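Local structure of folylpolyglutamate synthase protein FOLC (Mycobacterium tuberculosis, 2VOS) at residues A[75-80]-A[333-338]; A[275-280]-A[297-302]. The protein probably catalyses the ATP-dependent, magnesium-requiring addition of L-glutamate to dihydropteroate and to the growing polyglutamate tail of tetrahydrofolate. One frame throughout, in Å; residues are numbered along the deposited sequence.

Interaction 1 of 2, residues A[75-80]-A[333-338]. With CO (cobalt (II) ion), chain E; ADP (adenosine-5'-diphosphate), chain B.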
loop_
_atom_site.group_PDB
_atom_site.type_symbol
_atom_site.label_atom_id
_atom_site.label_comp_id
_atom_site.label_asym_id
_atom_site.label_seq_id
_atom_site.Cartn_x
_atom_site.Cartn_y
_atom_site.Cartn_z
ATOM N N LYS A 75 -1.857 -1.949 -3.646
ATOM C CA LYS A 75 -1.139 -0.910 -4.421
ATOM C C LYS A 75 0.323 -0.807 -3.985
ATOM O O LYS A 75 1.236 -0.785 -4.822
ATOM C CB LYS A 75 -1.722 0.520 -4.357
ATOM C CG LYS A 75 -3.199 0.709 -4.923
ATOM C CD LYS A 75 -3.624 2.165 -4.807
ATOM C CE LYS A 75 -3.841 2.589 -3.324
ATOM N NZ LYS A 75 -4.744 1.626 -2.563
ATOM N N THR A 76 0.524 -0.596 -2.689
ATOM C CA THR A 76 1.897 -0.414 -2.169
ATOM C C THR A 76 2.742 -1.662 -2.431
ATOM O O THR A 76 3.906 -1.561 -2.854
ATOM C CB THR A 76 1.900 -0.036 -0.654
ATOM O OG1 THR A 76 1.442 1.304 -0.582
ATOM C CG2 THR A 76 3.373 -0.049 -0.128
ATOM N N SER A 77 2.183 -2.828 -2.140
ATOM C CA SER A 77 2.962 -4.048 -2.363
ATOM C C SER A 77 3.338 -4.203 -3.860
ATOM O O SER A 77 4.471 -4.586 -4.210
ATOM C CB SER A 77 2.143 -5.263 -1.938
ATOM O OG SER A 77 2.055 -5.383 -0.532
ATOM N N VAL A 78 2.378 -3.931 -4.759
ATOM C CA VAL A 78 2.657 -4.008 -6.209
ATOM C C VAL A 78 3.700 -2.967 -6.584
ATOM O O VAL A 78 4.601 -3.244 -7.407
ATOM C CB VAL A 78 1.354 -3.815 -7.092
ATOM C CG1 VAL A 78 1.756 -3.636 -8.630
ATOM C CG2 VAL A 78 0.447 -5.070 -6.927
ATOM N N ALA A 79 3.612 -1.756 -6.014
ATOM C CA ALA A 79 4.576 -0.687 -6.341
ATOM C C ALA A 79 5.972 -1.189 -5.984
ATOM O O ALA A 79 6.913 -1.006 -6.733
ATOM C CB ALA A 79 4.288 0.581 -5.562
ATOM N N ARG A 80 6.111 -1.772 -4.794
ATOM C CA ARG A 80 7.444 -2.256 -4.366
ATOM C C ARG A 80 7.981 -3.442 -5.183
ATOM O O ARG A 80 9.203 -3.543 -5.347
ATOM C CB ARG A 80 7.453 -2.633 -2.904
ATOM C CG ARG A 80 7.122 -1.346 -2.010
ATOM C CD ARG A 80 7.074 -1.766 -0.522
ATOM N NE ARG A 80 8.401 -2.136 0.027
ATOM C CZ ARG A 80 9.251 -1.288 0.621
ATOM N NH1 ARG A 80 8.972 0.008 0.756
ATOM N NH2 ARG A 80 10.414 -1.730 1.082
ATOM N N VAL A 333 12.123 -8.629 -2.977
ATOM C CA VAL A 333 10.959 -7.807 -2.579
ATOM C C VAL A 333 10.845 -7.739 -1.073
ATOM O O VAL A 333 10.944 -8.784 -0.424
ATOM C CB VAL A 333 9.632 -8.492 -3.072
ATOM C CG1 VAL A 333 8.391 -7.864 -2.411
ATOM C CG2 VAL A 333 9.575 -8.377 -4.593
ATOM N N THR A 334 10.533 -6.554 -0.531
ATOM C CA THR A 334 10.042 -6.456 0.877
ATOM C C THR A 334 8.710 -5.731 0.819
ATOM O O THR A 334 8.404 -5.010 -0.171
ATOM C CB THR A 334 10.988 -5.703 1.812
ATOM O OG1 THR A 334 11.202 -4.405 1.248
ATOM C CG2 THR A 334 12.334 -6.417 1.925
ATOM N N SER A 335 7.846 -5.977 1.807
ATOM C CA SER A 335 6.641 -5.124 1.929
ATOM C C SER A 335 6.390 -4.928 3.445
ATOM O O SER A 335 5.648 -5.663 4.063
ATOM C CB SER A 335 5.444 -5.753 1.228
ATOM O OG SER A 335 4.376 -4.783 1.120
ATOM N N PRO A 336 7.089 -3.969 4.039
ATOM C CA PRO A 336 7.057 -3.756 5.462
ATOM C C PRO A 336 5.613 -3.549 5.908
ATOM O O PRO A 336 4.814 -2.958 5.203
ATOM C CB PRO A 336 7.846 -2.489 5.689
ATOM C CG PRO A 336 8.560 -2.159 4.301
ATOM C CD PRO A 336 7.934 -3.007 3.280
ATOM N N GLY A 337 5.301 -4.110 7.059
ATOM C CA GLY A 337 3.953 -3.980 7.627
ATOM C C GLY A 337 2.892 -4.728 6.869
ATOM O O GLY A 337 1.722 -4.525 7.169
ATOM N N ARG A 338 3.238 -5.580 5.879
ATOM C CA ARG A 338 2.238 -6.504 5.262
ATOM C C ARG A 338 2.578 -7.950 5.652
ATOM O O ARG A 338 3.543 -8.564 5.138
ATOM C CB ARG A 338 2.165 -6.366 3.727
ATOM C CG ARG A 338 1.410 -5.077 3.266
ATOM C CD ARG A 338 2.012 -3.840 3.897
ATOM N NE ARG A 338 1.512 -2.575 3.345
ATOM C CZ ARG A 338 1.932 -1.358 3.722
ATOM N NH1 ARG A 338 2.858 -1.182 4.665
ATOM N NH2 ARG A 338 1.412 -0.281 3.161
HETATM CO CO CO E . -0.614 1.980 -0.248
HETATM P PB ADP B . -2.636 -0.505 -0.621
HETATM O O1B ADP B . -1.369 0.244 -0.944
HETATM O O2B ADP B . -3.333 0.018 0.603
HETATM O O3B ADP B . -3.563 -0.772 -1.768
HETATM P PA ADP B . -0.915 -2.655 0.479
HETATM O O1A ADP B . -0.342 -1.612 1.427
HETATM O O2A ADP B . -0.087 -3.618 -0.356
HETATM O O3A ADP B . -2.212 -2.045 -0.314
HETATM O "O5'" ADP B . -1.701 -3.647 1.498
HETATM C "C5'" ADP B . -2.525 -3.218 2.591
HETATM C "C4'" ADP B . -3.100 -4.512 3.209
HETATM O "O4'" ADP B . -3.983 -5.142 2.240
HETATM C "C3'" ADP B . -2.067 -5.610 3.452
HETATM O "O3'" ADP B . -1.659 -5.634 4.805
HETATM C "C2'" ADP B . -2.723 -6.942 3.221
HETATM O "O2'" ADP B . -3.544 -7.220 4.407
HETATM C "C1'" ADP B . -3.779 -6.577 2.210
HETATM N N9 ADP B . -3.463 -6.853 0.779
HETATM C C8 ADP B . -2.396 -6.478 -0.003
HETATM N N7 ADP B . -2.583 -6.919 -1.282
HETATM C C5 ADP B . -3.829 -7.476 -1.330
HETATM C C6 ADP B . -4.681 -8.098 -2.351
HETATM N N6 ADP B . -4.254 -8.221 -3.626
HETATM N N1 ADP B . -5.859 -8.578 -1.936
HETATM C C2 ADP B . -6.334 -8.548 -0.665
HETATM N N3 ADP B . -5.628 -7.964 0.339
HETATM C C4 ADP B . -4.392 -7.451 0.029
HETATM O O HOH W 1 -0.605 1.170 1.693
HETATM O O HOH W 2 -2.543 2.894 0.087
#

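Interaction 2 of 2, residues A[275-280]-A[297-302]. With ADP (adenosine-5'-diphosphate), chain B.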
loop_
_atom_site.group_PDB
_atom_site.type_symbol
_atom_site.label_atom_id
_atom_site.label_comp_id
_atom_site.label_asym_id
_atom_site.label_seq_id
_atom_site.Cartn_x
_atom_site.Cartn_y
_atom_site.Cartn_z
ATOM N N GLN A 275 6.792 -18.211 -0.397
ATOM C CA GLN A 275 6.137 -19.122 -1.320
ATOM C C GLN A 275 6.944 -19.206 -2.617
ATOM O O GLN A 275 7.747 -18.332 -2.906
ATOM C CB GLN A 275 4.742 -18.586 -1.688
ATOM C CG GLN A 275 4.707 -17.110 -2.094
ATOM C CD GLN A 275 3.282 -16.522 -2.065
ATOM O OE1 GLN A 275 2.415 -16.977 -2.844
ATOM N NE2 GLN A 275 3.022 -15.551 -1.150
ATOM N N VAL A 276 6.717 -20.261 -3.390
ATOM C CA VAL A 276 7.387 -20.417 -4.648
ATOM C C VAL A 276 6.293 -20.412 -5.715
ATOM O O VAL A 276 5.288 -21.103 -5.584
ATOM C CB VAL A 276 8.141 -21.739 -4.660
ATOM C CG1 VAL A 276 8.722 -21.958 -6.083
ATOM C CG2 VAL A 276 9.321 -21.717 -3.601
ATOM N N LEU A 277 6.490 -19.645 -6.775
ATOM C CA LEU A 277 5.481 -19.430 -7.809
ATOM C C LEU A 277 5.915 -19.881 -9.192
ATOM O O LEU A 277 7.086 -19.801 -9.559
ATOM C CB LEU A 277 5.147 -17.895 -7.887
ATOM C CG LEU A 277 4.851 -17.247 -6.521
ATOM C CD1 LEU A 277 4.667 -15.681 -6.679
ATOM C CD2 LEU A 277 3.627 -17.851 -5.922
ATOM N N GLN A 278 4.944 -20.275 -9.995
ATOM C CA GLN A 278 5.152 -20.349 -11.414
ATOM C C GLN A 278 4.145 -19.398 -12.045
ATOM O O GLN A 278 2.923 -19.571 -11.866
ATOM C CB GLN A 278 4.861 -21.788 -11.936
ATOM C CG GLN A 278 5.169 -21.868 -13.416
ATOM C CD GLN A 278 4.994 -23.267 -13.968
ATOM O OE1 GLN A 278 3.885 -23.837 -13.910
ATOM N NE2 GLN A 278 6.093 -23.827 -14.532
ATOM N N LEU A 279 4.643 -18.405 -12.784
ATOM C CA LEU A 279 3.784 -17.347 -13.322
ATOM C C LEU A 279 3.770 -17.348 -14.849
ATOM O O LEU A 279 4.822 -17.377 -15.488
ATOM C CB LEU A 279 4.278 -15.989 -12.828
ATOM C CG LEU A 279 4.389 -15.776 -11.302
ATOM C CD1 LEU A 279 4.982 -14.343 -10.925
ATOM C CD2 LEU A 279 3.042 -15.943 -10.601
ATOM N N GLN A 280 2.583 -17.251 -15.421
ATOM C CA GLN A 280 2.486 -16.886 -16.824
ATOM C C GLN A 280 2.386 -15.358 -16.979
ATOM O O GLN A 280 1.394 -14.738 -16.539
ATOM C CB GLN A 280 1.289 -17.552 -17.460
ATOM C CG GLN A 280 1.187 -17.218 -18.960
ATOM C CD GLN A 280 0.435 -18.265 -19.653
ATOM O OE1 GLN A 280 0.713 -19.452 -19.475
ATOM N NE2 GLN A 280 -0.559 -17.861 -20.450
ATOM N N HIS A 297 -2.733 -13.675 -1.715
ATOM C CA HIS A 297 -2.896 -12.364 -2.341
ATOM C C HIS A 297 -1.578 -11.806 -2.861
ATOM O O HIS A 297 -1.569 -11.072 -3.873
ATOM C CB HIS A 297 -3.478 -11.339 -1.382
ATOM C CG HIS A 297 -2.727 -11.202 -0.078
ATOM N ND1 HIS A 297 -2.737 -12.191 0.883
ATOM C CD2 HIS A 297 -2.054 -10.156 0.468
ATOM C CE1 HIS A 297 -2.013 -11.794 1.919
ATOM N NE2 HIS A 297 -1.649 -10.540 1.721
ATOM N N GLN A 298 -0.472 -12.094 -2.176
ATOM C CA GLN A 298 0.821 -11.612 -2.689
ATOM C C GLN A 298 1.247 -12.331 -4.006
ATOM O O GLN A 298 1.977 -11.787 -4.797
ATOM C CB GLN A 298 1.927 -11.645 -1.623
ATOM C CG GLN A 298 1.591 -10.708 -0.410
ATOM C CD GLN A 298 1.714 -9.237 -0.765
ATOM O OE1 GLN A 298 1.913 -8.873 -1.920
ATOM N NE2 GLN A 298 1.655 -8.377 0.233
ATOM N N ALA A 299 0.803 -13.558 -4.217
ATOM C CA ALA A 299 1.068 -14.186 -5.507
ATOM C C ALA A 299 0.370 -13.433 -6.633
ATOM O O ALA A 299 0.899 -13.303 -7.741
ATOM C CB ALA A 299 0.603 -15.717 -5.488
ATOM N N HIS A 300 -0.826 -12.927 -6.347
ATOM C CA HIS A 300 -1.600 -12.196 -7.365
ATOM C C HIS A 300 -0.996 -10.825 -7.620
ATOM O O HIS A 300 -0.950 -10.360 -8.768
ATOM C CB HIS A 300 -3.091 -12.086 -6.925
ATOM C CG HIS A 300 -3.789 -13.399 -7.040
ATOM N ND1 HIS A 300 -3.972 -14.030 -8.260
ATOM C CD2 HIS A 300 -4.254 -14.257 -6.101
ATOM C CE1 HIS A 300 -4.517 -15.218 -8.065
ATOM N NE2 HIS A 300 -4.692 -15.383 -6.765
ATOM N N ASN A 301 -0.546 -10.173 -6.546
ATOM C CA ASN A 301 0.182 -8.912 -6.662
ATOM C C ASN A 301 1.475 -9.155 -7.470
ATOM O O ASN A 301 1.803 -8.354 -8.329
ATOM C CB ASN A 301 0.603 -8.346 -5.284
ATOM C CG ASN A 301 -0.613 -7.900 -4.464
ATOM O OD1 ASN A 301 -1.704 -7.730 -5.023
ATOM N ND2 ASN A 301 -0.423 -7.679 -3.170
ATOM N N ALA A 302 2.188 -10.243 -7.192
ATOM C CA ALA A 302 3.383 -10.563 -8.001
ATOM C C ALA A 302 3.134 -10.673 -9.479
ATOM O O ALA A 302 3.836 -10.073 -10.294
ATOM C CB ALA A 302 4.046 -11.838 -7.493
HETATM P PB ADP B . -2.636 -0.505 -0.621
HETATM O O1B ADP B . -1.369 0.244 -0.944
HETATM O O2B ADP B . -3.333 0.018 0.603
HETATM O O3B ADP B . -3.563 -0.772 -1.768
HETATM P PA ADP B . -0.915 -2.655 0.479
HETATM O O1A ADP B . -0.342 -1.612 1.427
HETATM O O2A ADP B . -0.087 -3.618 -0.356
HETATM O O3A ADP B . -2.212 -2.045 -0.314
HETATM O "O5'" ADP B . -1.701 -3.647 1.498
HETATM C "C5'" ADP B . -2.525 -3.218 2.591
HETATM C "C4'" ADP B . -3.100 -4.512 3.209
HETATM O "O4'" ADP B . -3.983 -5.142 2.240
HETATM C "C3'" ADP B . -2.067 -5.610 3.452
HETATM O "O3'" ADP B . -1.659 -5.634 4.805
HETATM C "C2'" ADP B . -2.723 -6.942 3.221
HETATM O "O2'" ADP B . -3.544 -7.220 4.407
HETATM C "C1'" ADP B . -3.779 -6.577 2.210
HETATM N N9 ADP B . -3.463 -6.853 0.779
HETATM C C8 ADP B . -2.396 -6.478 -0.003
HETATM N N7 ADP B . -2.583 -6.919 -1.282
HETATM C C5 ADP B . -3.829 -7.476 -1.330
HETATM C C6 ADP B . -4.681 -8.098 -2.351
HETATM N N6 ADP B . -4.254 -8.221 -3.626
HETATM N N1 ADP B . -5.859 -8.578 -1.936
HETATM C C2 ADP B . -6.334 -8.548 -0.665
HETATM N N3 ADP B . -5.628 -7.964 0.339
HETATM C C4 ADP B . -4.392 -7.451 0.029
#

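Interaction 1 of 2, residues A[75-80]-A[333-338]
R80 and S77, on the helix that begins at the end of the P-loop, meet T334, S335 and P336 of the loop leading to strand 340-343, while R338 at that loop's end reaches over to the ADP that K75, T76 and S77 hold. Among the polar contacts across the segments, R80 NE gives its N-H to T334 O at 2.9 Å; the oxygen lies in the guanidinium plane, though the donor stands above the carbonyl plane. R80 NH2 bonds the carbonyl oxygen of Q487, the C-terminal residue. The hydroxyls of S77 and S335 lie 2.9 Å apart, OG to OG; S77 OG donates to ADP O2A, and so small a side chain can serve phosphate and loop together. Van der Waals contact adds P336, whose CD rests 3.2 Å above the guanidinium plane of R80, toward its rim, and T76 CG2, over a face of R338. The phosphates accept from the backbone N of K75, T76 and S77 and from K75 NZ. T76 OG1 binds cobalt at 2.2 Å, with ADP O1B, two waters, E174 and S98 O completing the site. A type II turn from S335 to R338, with G337 at positive phi, brings the arginine round. Bent at chi2 (54°) and extended beyond, R338 presents NE and NH2 together to ADP O1A, each 2.8 Å away, while its NH1 donates to P336 O at 2.7 Å.

Interaction 2 of 2, residues A[275-280]-A[297-302]
L277 and A299 make the central contact between strand 274-281, the middle strand of a three-stranded antiparallel sheet in the Mur ligase middle domain, and helix 296-312; segments 275-280 and 297-302 run at 39° to each other. The L277 side chain leaves CB directed at the helix. With CG anti to the carbonyl carbon (chi1 -49°), the fork at CG sends its two methyls to neighbouring turns: CD1 reaches A302 CB at 4.0 Å and lies near A299 CA, while CD2 meets A299 CB at 3.7 Å. Alanine suits both helix positions because a lone methyl lets the leucine branches come close to the helix backbone. L279, two residues along the strand, adds a looser contact from its CD1 to A302 CB. At the other end Q275 is polar: its OE1 lies 3.4 Å from A299 CB but takes its hydrogen bond from R268, and NE2 passes Q298 CB while donating to L293 O and G295 O, so the amide is satisfied at both ends. The far side of the helix serves the nucleotide. N301 OD1 accepts from ADP N6 and its ND2 donates to ADP N7 at 3.0 Å, nearly straight at 172°; ND2 also donates to Q298 OE1. No hydrogen bond joins strand and helix here: apolar contact seats the helix on the sheet, leaving N301 on the other side to read the Hoogsteen edge of adenine.

Both interactions converge on ADP from different ends: K75 to S77 and R338 of interaction 1 hold the phosphates, and N301 of interaction 2 recognises the adenine. Their centres lie 13 Å apart, yet they touch directly. Q298 NE2 probably donates to S77 OG, 3.1 Å away, which ties the helix of interaction 2 to a residue that itself bonds the alpha-phosphate. Packing reinforces the join, with V78 CG2 3.7 Å from N301 CB and R338 CB 4.1 Å from Q298 NE2. Q298 thus acts in a second shell behind the nucleotide's direct ligands. P-loop, adenine-binding helix and the loop 333-338 all meet around one nucleotide.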